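Local coordinates for UDP-N-Acetylenolpyruvylglucosamine Reductase (Thermus caldophilus, PDB 2GQT), which probably reduces UDP-N-acetylenolpyruvylglucosamine to UDP-N-acetylmuramate with NADPH and a bound FAD, a step in building the bacterial cell wall, at residues L74-A80 with V162-L167; G79-P85 with I105-G110. One frame throughout, in Å; residues are numbered along the deposited sequence.

Interaction 1 (L74-A80 with V162-L167); sequences LKGWVGA and VTRVRL. With FAD (flavin-adenine dinucleotide), chain C.
Strands 77-79 and 161-171 are antiparallel neighbours in an antiparallel sheet beside the FAD site of MurB. Val78 and Val165 form a hydrogen-bonded pair: Val78 N donates to Val165 O at 2.8 Å, and Val165 N returns a bond to Val78 O. The next bond, Ala80 N to Thr163 O (2.9 Å), is differently made, its donor standing 59° out of the carbonyl plane, consistent with the chain leaving the strand for the type I turn that begins at Gly79.

On the face carrying Trp77, Arg164 and Arg166, the aliphatic part of Arg166 lies over the indole. Its CG sits 3.5 Å from the centroid of the Trp77 six-membered ring and only 2° off the normal, a CH-pi contact. A bend at chi3 (60°) then turns the guanidinium nearly perpendicular to the indole, with NH1 beside Trp77 NE1; any cation-pi attraction is weak. Arg164 CG approaches Trp77 CE3 obliquely at 3.5 Å, while its charged end forms salt bridges with Glu68 and Glu132.

The other face is apolar. Val78 CB meets Val165 CG2, and Leu167 CD1 touches both Val78 CG2 (4.0 Å) and Leu74 CD2. Beyond the paired residues, one water accepts from Leu167 N and lies within hydrogen-bonding distance of Leu74 O and Gly76 O, joining the loop 74-76 to the strand.

At the far end Val162 N donates to FAD N1A (2.9 Å) and Val162 O accepts from FAD N6A. This complementary pair reads one edge of adenine, which implies that the polar recognition here comes from the strand backbone, with the Val162 side chain packing against the base.

Interaction 2 (G79-P85 with I105-G110); sequences GAGTLLP and IPAQVG. With FAD (flavin-adenine dinucleotide), chain C.
Ile105 and Pro106 meet Pro85 at the start of the second segment: Pro85 CG lies 3.5 Å from Ile105 O and also packs on Pro106 CA. Ile105 CG1 and CD1 touch the flavin's pyrimidine part, and Pro106, the centre of an inverse gamma turn, brings its CG to FAD C8. Ala107 O accepts from Leu84 N (2.8 Å), while its CB faces FAD O5'. Gln108, the N-cap residue of helix 109-114, donates its backbone N to FAD O1P at 2.9 Å. Its side chain, extended beyond CG (chi2 -178°), runs along Gly81, with OE1 3.4 Å from Gly81 CA and CG near Leu83 CD2. With an alanine here the amide end would be gone, which would probably uncover Gly81 and leave Leu83 CD2 without the CG it packs on. Val109 N bonds Thr82 O almost in line with the carbonyl (177°), and Gly110 N takes an in-plane lone pair of Ala80 O. Gly79 O holds Thr82 through both N and OG1, fixing the type I turn that presents these acceptors. The two backbones thus meet just past strand 77-79, where helices 84-93 and 109-114 begin, with Val109 packed on Leu87 of the first helix and Leu84 and Ala107 on Ala112 of the second.

Interactions 1 and 2 share Gly79 and Ala80, and their centres lie about 10 Å apart. Ala80 divides its backbone between them, its N serving the strand of interaction 1 and its O the helix start of interaction 2. Val109 closes the join: its CG1 is 3.8 Å from Val165 CG2, its CG2 4.2 Å from Val78 CG1. Both contacts bind the same FAD, Val162 at the adenine, 105-110 from flavin to phosphate and, through Gly110, at adenine N6A; Gly110 CA passes 4.1 Å from Val162 CB. Interaction 2 alone nears the probable active-site residues: the Ile105 side chain is about 7 Å from that of Arg152 and about 10 Å from that of Cys199, the likely proton donor.

Interaction 1 (L74-A80 with V162-L167)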
loop_
_atom_site.group_PDB
_atom_site.type_symbol
_atom_site.label_atom_id
_atom_site.label_comp_id
_atom_site.label_asym_id
_atom_site.label_seq_id
_atom_site.Cartn_x
_atom_site.Cartn_y
_atom_site.Cartn_z
ATOM N N LEU A 74 -0.583 -17.415 -10.867
ATOM C CA LEU A 74 -1.096 -16.336 -11.724
ATOM C C LEU A 74 -2.391 -16.680 -12.449
ATOM O O LEU A 74 -3.181 -15.794 -12.774
ATOM C CB LEU A 74 -0.062 -15.923 -12.767
ATOM C CG LEU A 74 1.142 -15.133 -12.267
ATOM C CD1 LEU A 74 2.142 -15.058 -13.392
ATOM C CD2 LEU A 74 0.758 -13.730 -11.781
ATOM N N LYS A 75 -2.594 -17.963 -12.714
ATOM C CA LYS A 75 -3.778 -18.421 -13.429
ATOM C C LYS A 75 -4.814 -19.013 -12.472
ATOM O O LYS A 75 -5.803 -19.620 -12.903
ATOM C CB LYS A 75 -3.379 -19.424 -14.515
ATOM C CG LYS A 75 -2.572 -18.800 -15.653
ATOM C CD LYS A 75 -2.105 -19.844 -16.659
ATOM C CE LYS A 75 -1.451 -19.198 -17.869
ATOM N NZ LYS A 75 -2.378 -18.286 -18.598
ATOM N N GLY A 76 -4.585 -18.825 -11.174
ATOM C CA GLY A 76 -5.516 -19.288 -10.149
ATOM C C GLY A 76 -5.609 -18.292 -9.013
ATOM O O GLY A 76 -5.665 -17.085 -9.239
ATOM N N TRP A 77 -5.634 -18.800 -7.789
ATOM C CA TRP A 77 -5.738 -17.923 -6.633
ATOM C C TRP A 77 -4.383 -17.376 -6.226
ATOM O O TRP A 77 -3.362 -18.088 -6.254
ATOM C CB TRP A 77 -6.411 -18.651 -5.472
ATOM C CG TRP A 77 -7.887 -18.814 -5.696
ATOM C CD1 TRP A 77 -8.528 -19.906 -6.208
ATOM C CD2 TRP A 77 -8.896 -17.828 -5.461
ATOM N NE1 TRP A 77 -9.879 -19.665 -6.288
ATOM C CE2 TRP A 77 -10.131 -18.395 -5.836
ATOM C CE3 TRP A 77 -8.876 -16.516 -4.956
ATOM C CZ2 TRP A 77 -11.344 -17.702 -5.710
ATOM C CZ3 TRP A 77 -10.076 -15.825 -4.839
ATOM C CH2 TRP A 77 -11.288 -16.415 -5.226
ATOM N N VAL A 78 -4.396 -16.098 -5.852
ATOM C CA VAL A 78 -3.208 -15.362 -5.475
ATOM C C VAL A 78 -3.419 -14.849 -4.054
ATOM O O VAL A 78 -4.343 -14.086 -3.799
ATOM C CB VAL A 78 -2.975 -14.175 -6.456
ATOM C CG1 VAL A 78 -1.870 -13.246 -5.981
ATOM C CG2 VAL A 78 -2.689 -14.687 -7.868
ATOM N N GLY A 79 -2.588 -15.275 -3.116
ATOM C CA GLY A 79 -2.742 -14.864 -1.729
ATOM C C GLY A 79 -2.556 -13.371 -1.522
ATOM O O GLY A 79 -1.724 -12.752 -2.169
ATOM N N ALA A 80 -3.335 -12.793 -0.611
ATOM C CA ALA A 80 -3.287 -11.347 -0.389
ATOM C C ALA A 80 -1.998 -10.854 0.257
ATOM O O ALA A 80 -1.687 -9.666 0.175
ATOM C CB ALA A 80 -4.477 -10.904 0.420
ATOM N N VAL A 162 -8.939 -8.743 2.999
ATOM C CA VAL A 162 -8.700 -9.391 1.713
ATOM C C VAL A 162 -7.699 -10.523 1.938
ATOM O O VAL A 162 -6.626 -10.298 2.497
ATOM C CB VAL A 162 -8.155 -8.393 0.689
ATOM C CG1 VAL A 162 -7.850 -9.082 -0.644
ATOM C CG2 VAL A 162 -9.138 -7.235 0.505
ATOM N N THR A 163 -8.075 -11.734 1.545
ATOM C CA THR A 163 -7.246 -12.907 1.815
ATOM C C THR A 163 -6.636 -13.525 0.557
ATOM O O THR A 163 -5.575 -14.152 0.637
ATOM C CB THR A 163 -8.044 -13.983 2.566
ATOM O OG1 THR A 163 -9.296 -14.188 1.901
ATOM C CG2 THR A 163 -8.304 -13.534 3.987
ATOM N N ARG A 164 -7.279 -13.312 -0.589
ATOM C CA ARG A 164 -6.916 -13.996 -1.827
ATOM C C ARG A 164 -7.624 -13.311 -2.987
ATOM O O ARG A 164 -8.734 -12.825 -2.809
ATOM C CB ARG A 164 -7.490 -15.414 -1.728
ATOM C CG ARG A 164 -6.685 -16.550 -2.232
ATOM C CD ARG A 164 -7.304 -17.797 -1.615
ATOM N NE ARG A 164 -6.371 -18.353 -0.656
ATOM C CZ ARG A 164 -6.562 -18.530 0.649
ATOM N NH1 ARG A 164 -7.706 -18.235 1.256
ATOM N NH2 ARG A 164 -5.573 -19.050 1.353
ATOM N N VAL A 165 -7.016 -13.307 -4.168
ATOM C CA VAL A 165 -7.657 -12.762 -5.362
ATOM C C VAL A 165 -7.448 -13.673 -6.570
ATOM O O VAL A 165 -6.540 -14.511 -6.577
ATOM C CB VAL A 165 -7.150 -11.329 -5.714
ATOM C CG1 VAL A 165 -7.294 -10.378 -4.536
ATOM C CG2 VAL A 165 -5.712 -11.346 -6.228
ATOM N N ARG A 166 -8.272 -13.469 -7.591
ATOM C CA ARG A 166 -8.026 -13.989 -8.922
ATOM C C ARG A 166 -7.760 -12.787 -9.794
ATOM O O ARG A 166 -8.479 -11.796 -9.724
ATOM C CB ARG A 166 -9.229 -14.758 -9.460
ATOM C CG ARG A 166 -9.651 -15.952 -8.634
ATOM C CD ARG A 166 -10.676 -16.755 -9.391
ATOM N NE ARG A 166 -10.088 -17.216 -10.645
ATOM C CZ ARG A 166 -9.598 -18.440 -10.857
ATOM N NH1 ARG A 166 -9.695 -19.367 -9.918
ATOM N NH2 ARG A 166 -9.047 -18.740 -12.029
ATOM N N LEU A 167 -6.732 -12.890 -10.626
ATOM C CA LEU A 167 -6.316 -11.800 -11.491
ATOM C C LEU A 167 -6.912 -11.923 -12.885
ATOM O O LEU A 167 -7.186 -13.033 -13.367
ATOM C CB LEU A 167 -4.785 -11.737 -11.563
ATOM C CG LEU A 167 -4.033 -11.533 -10.245
ATOM C CD1 LEU A 167 -2.531 -11.653 -10.475
ATOM C CD2 LEU A 167 -4.348 -10.195 -9.596
HETATM P PA FAD C . -0.408 -0.844 4.016
HETATM O O1A FAD C . 0.269 0.459 3.914
HETATM O O2A FAD C . 0.160 -1.914 4.867
HETATM O O5B FAD C . -1.923 -0.656 4.450
HETATM C C5B FAD C . -2.731 0.317 3.778
HETATM C C4B FAD C . -4.191 0.080 4.094
HETATM O O4B FAD C . -4.580 -1.196 3.546
HETATM C C3B FAD C . -4.512 0.021 5.595
HETATM O O3B FAD C . -5.839 0.518 5.775
HETATM C C2B FAD C . -4.464 -1.476 5.877
HETATM O O2B FAD C . -5.249 -1.835 7.013
HETATM C C1B FAD C . -5.101 -2.023 4.617
HETATM N N9A FAD C . -4.775 -3.428 4.298
HETATM C C8A FAD C . -3.555 -3.942 4.076
HETATM N N7A FAD C . -3.676 -5.241 3.793
HETATM C C5A FAD C . -4.978 -5.549 3.806
HETATM C C6A FAD C . -5.720 -6.720 3.613
HETATM N N6A FAD C . -5.157 -7.894 3.299
HETATM N N1A FAD C . -7.062 -6.654 3.724
HETATM C C2A FAD C . -7.677 -5.504 4.035
HETATM N N3A FAD C . -7.020 -4.367 4.244
HETATM C C4A FAD C . -5.677 -4.390 4.138
HETATM N N1 FAD C . -0.062 4.033 -4.377
HETATM C C2 FAD C . -0.726 4.108 -5.583
HETATM O O2 FAD C . -1.942 3.990 -5.616
HETATM N N3 FAD C . -0.013 4.348 -6.755
HETATM C C4 FAD C . 1.369 4.489 -6.754
HETATM O O4 FAD C . 1.968 4.689 -7.815
HETATM C C4X FAD C . 2.032 4.401 -5.531
HETATM N N5 FAD C . 3.416 4.547 -5.481
HETATM C C5X FAD C . 4.080 4.391 -4.258
HETATM C C6 FAD C . 5.473 4.470 -4.229
HETATM C C7 FAD C . 6.168 4.307 -3.035
HETATM C C7M FAD C . 7.699 4.387 -3.031
HETATM C C8 FAD C . 5.453 4.070 -1.856
HETATM C C8M FAD C . 6.201 3.894 -0.527
HETATM C C9 FAD C . 4.062 4.000 -1.884
HETATM C C9A FAD C . 3.360 4.158 -3.079
HETATM N N10 FAD C . 1.958 4.087 -3.122
HETATM C C10 FAD C . 1.312 4.176 -4.353
HETATM C "C1'" FAD C . 1.136 3.945 -1.892
HETATM C "C2'" FAD C . 0.974 2.478 -1.460
HETATM O "O2'" FAD C . 1.994 1.653 -2.056
HETATM C "C3'" FAD C . -0.392 1.905 -1.839
HETATM O "O3'" FAD C . -1.428 2.640 -1.173
HETATM C "C4'" FAD C . -0.493 0.409 -1.511
HETATM O "O4'" FAD C . -1.692 -0.118 -2.082
HETATM C "C5'" FAD C . -0.479 0.111 -0.014
HETATM O "O5'" FAD C . -0.371 -1.306 0.124
HETATM P P FAD C . 0.360 -1.918 1.404
HETATM O O1P FAD C . 0.263 -3.385 1.277
HETATM O O2P FAD C . 1.680 -1.293 1.633
HETATM O O3P FAD C . -0.681 -1.449 2.533
HETATM O O HOH W 1 -5.389 -15.327 -11.224
#

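Interaction 2 (G79-P85 with I105-G110)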
loop_
_atom_site.group_PDB
_atom_site.type_symbol
_atom_site.label_atom_id
_atom_site.label_comp_id
_atom_site.label_asym_id
_atom_site.label_seq_id
_atom_site.Cartn_x
_atom_site.Cartn_y
_atom_site.Cartn_z
ATOM N N GLY A 79 -2.588 -15.275 -3.116
ATOM C CA GLY A 79 -2.742 -14.864 -1.729
ATOM C C GLY A 79 -2.556 -13.371 -1.522
ATOM O O GLY A 79 -1.724 -12.752 -2.169
ATOM N N ALA A 80 -3.335 -12.793 -0.611
ATOM C CA ALA A 80 -3.287 -11.347 -0.389
ATOM C C ALA A 80 -1.998 -10.854 0.257
ATOM O O ALA A 80 -1.687 -9.666 0.175
ATOM C CB ALA A 80 -4.477 -10.904 0.420
ATOM N N GLY A 81 -1.268 -11.755 0.916
ATOM C CA GLY A 81 0.034 -11.414 1.490
ATOM C C GLY A 81 1.176 -11.413 0.490
ATOM O O GLY A 81 2.292 -11.035 0.838
ATOM N N THR A 82 0.904 -11.835 -0.740
ATOM C CA THR A 82 1.886 -11.810 -1.818
ATOM C C THR A 82 2.223 -10.364 -2.172
ATOM O O THR A 82 1.325 -9.511 -2.208
ATOM C CB THR A 82 1.340 -12.531 -3.075
ATOM O OG1 THR A 82 0.862 -13.832 -2.713
ATOM C CG2 THR A 82 2.403 -12.652 -4.165
ATOM N N LEU A 83 3.496 -10.083 -2.448
ATOM C CA LEU A 83 3.902 -8.748 -2.869
ATOM C C LEU A 83 3.527 -8.464 -4.313
ATOM O O LEU A 83 3.856 -9.244 -5.223
ATOM C CB LEU A 83 5.398 -8.536 -2.644
ATOM C CG LEU A 83 5.756 -8.309 -1.170
ATOM C CD1 LEU A 83 7.243 -8.560 -0.940
ATOM C CD2 LEU A 83 5.331 -6.918 -0.694
ATOM N N LEU A 84 2.844 -7.339 -4.523
ATOM C CA LEU A 84 2.486 -6.913 -5.857
ATOM C C LEU A 84 3.723 -6.780 -6.788
ATOM O O LEU A 84 3.667 -7.201 -7.945
ATOM C CB LEU A 84 1.645 -5.629 -5.793
ATOM C CG LEU A 84 1.078 -5.143 -7.129
ATOM C CD1 LEU A 84 0.167 -6.190 -7.775
ATOM C CD2 LEU A 84 0.328 -3.840 -6.896
ATOM N N PRO A 85 4.850 -6.206 -6.308
ATOM C CA PRO A 85 6.016 -6.173 -7.199
ATOM C C PRO A 85 6.482 -7.539 -7.706
ATOM O O PRO A 85 6.997 -7.626 -8.827
ATOM C CB PRO A 85 7.094 -5.503 -6.338
ATOM C CG PRO A 85 6.333 -4.660 -5.369
ATOM C CD PRO A 85 5.099 -5.459 -5.057
ATOM N N ILE A 105 4.664 0.126 -7.422
ATOM C CA ILE A 105 3.803 0.216 -6.242
ATOM C C ILE A 105 4.203 -0.879 -5.248
ATOM O O ILE A 105 3.960 -2.059 -5.494
ATOM C CB ILE A 105 2.319 0.067 -6.607
ATOM C CG1 ILE A 105 1.934 1.087 -7.683
ATOM C CG2 ILE A 105 1.463 0.233 -5.344
ATOM C CD1 ILE A 105 0.519 0.950 -8.208
ATOM N N PRO A 106 4.835 -0.502 -4.123
ATOM C CA PRO A 106 5.399 -1.501 -3.211
ATOM C C PRO A 106 4.363 -2.041 -2.211
ATOM O O PRO A 106 4.534 -1.936 -0.991
ATOM C CB PRO A 106 6.511 -0.710 -2.515
ATOM C CG PRO A 106 5.961 0.642 -2.414
ATOM C CD PRO A 106 5.118 0.869 -3.659
ATOM N N ALA A 107 3.296 -2.627 -2.746
ATOM C CA ALA A 107 2.153 -3.079 -1.975
ATOM C C ALA A 107 2.148 -4.591 -1.799
ATOM O O ALA A 107 2.650 -5.323 -2.662
ATOM C CB ALA A 107 0.886 -2.679 -2.701
ATOM N N GLN A 108 1.515 -5.076 -0.731
ATOM C CA GLN A 108 0.948 -6.419 -0.782
ATOM C C GLN A 108 -0.350 -6.358 -1.585
ATOM O O GLN A 108 -0.999 -5.310 -1.674
ATOM C CB GLN A 108 0.653 -6.956 0.612
ATOM C CG GLN A 108 1.873 -7.447 1.353
ATOM C CD GLN A 108 1.528 -8.011 2.708
ATOM O OE1 GLN A 108 0.366 -8.346 2.986
ATOM N NE2 GLN A 108 2.543 -8.142 3.563
ATOM N N VAL A 109 -0.738 -7.496 -2.148
ATOM C CA VAL A 109 -1.995 -7.587 -2.884
ATOM C C VAL A 109 -3.181 -7.041 -2.075
ATOM O O VAL A 109 -3.999 -6.267 -2.596
ATOM C CB VAL A 109 -2.259 -9.046 -3.328
ATOM C CG1 VAL A 109 -3.711 -9.253 -3.763
ATOM C CG2 VAL A 109 -1.324 -9.416 -4.447
ATOM N N GLY A 110 -3.279 -7.418 -0.802
ATOM C CA GLY A 110 -4.417 -6.972 0.001
ATOM C C GLY A 110 -4.457 -5.459 0.165
ATOM O O GLY A 110 -5.528 -4.845 0.133
HETATM P PA FAD C . -0.408 -0.844 4.016
HETATM O O1A FAD C . 0.269 0.459 3.914
HETATM O O2A FAD C . 0.160 -1.914 4.867
HETATM O O5B FAD C . -1.923 -0.656 4.450
HETATM C C5B FAD C . -2.731 0.317 3.778
HETATM C C4B FAD C . -4.191 0.080 4.094
HETATM O O4B FAD C . -4.580 -1.196 3.546
HETATM C C3B FAD C . -4.512 0.021 5.595
HETATM O O3B FAD C . -5.839 0.518 5.775
HETATM C C2B FAD C . -4.464 -1.476 5.877
HETATM O O2B FAD C . -5.249 -1.835 7.013
HETATM C C1B FAD C . -5.101 -2.023 4.617
HETATM N N9A FAD C . -4.775 -3.428 4.298
HETATM C C8A FAD C . -3.555 -3.942 4.076
HETATM N N7A FAD C . -3.676 -5.241 3.793
HETATM C C5A FAD C . -4.978 -5.549 3.806
HETATM C C6A FAD C . -5.720 -6.720 3.613
HETATM N N6A FAD C . -5.157 -7.894 3.299
HETATM N N1A FAD C . -7.062 -6.654 3.724
HETATM C C2A FAD C . -7.677 -5.504 4.035
HETATM N N3A FAD C . -7.020 -4.367 4.244
HETATM C C4A FAD C . -5.677 -4.390 4.138
HETATM N N1 FAD C . -0.062 4.033 -4.377
HETATM C C2 FAD C . -0.726 4.108 -5.583
HETATM O O2 FAD C . -1.942 3.990 -5.616
HETATM N N3 FAD C . -0.013 4.348 -6.755
HETATM C C4 FAD C . 1.369 4.489 -6.754
HETATM O O4 FAD C . 1.968 4.689 -7.815
HETATM C C4X FAD C . 2.032 4.401 -5.531
HETATM N N5 FAD C . 3.416 4.547 -5.481
HETATM C C5X FAD C . 4.080 4.391 -4.258
HETATM C C6 FAD C . 5.473 4.470 -4.229
HETATM C C7 FAD C . 6.168 4.307 -3.035
HETATM C C7M FAD C . 7.699 4.387 -3.031
HETATM C C8 FAD C . 5.453 4.070 -1.856
HETATM C C8M FAD C . 6.201 3.894 -0.527
HETATM C C9 FAD C . 4.062 4.000 -1.884
HETATM C C9A FAD C . 3.360 4.158 -3.079
HETATM N N10 FAD C . 1.958 4.087 -3.122
HETATM C C10 FAD C . 1.312 4.176 -4.353
HETATM C "C1'" FAD C . 1.136 3.945 -1.892
HETATM C "C2'" FAD C . 0.974 2.478 -1.460
HETATM O "O2'" FAD C . 1.994 1.653 -2.056
HETATM C "C3'" FAD C . -0.392 1.905 -1.839
HETATM O "O3'" FAD C . -1.428 2.640 -1.173
HETATM C "C4'" FAD C . -0.493 0.409 -1.511
HETATM O "O4'" FAD C . -1.692 -0.118 -2.082
HETATM C "C5'" FAD C . -0.479 0.111 -0.014
HETATM O "O5'" FAD C . -0.371 -1.306 0.124
HETATM P P FAD C . 0.360 -1.918 1.404
HETATM O O1P FAD C . 0.263 -3.385 1.277
HETATM O O2P FAD C . 1.680 -1.293 1.633
HETATM O O3P FAD C . -0.681 -1.449 2.533
#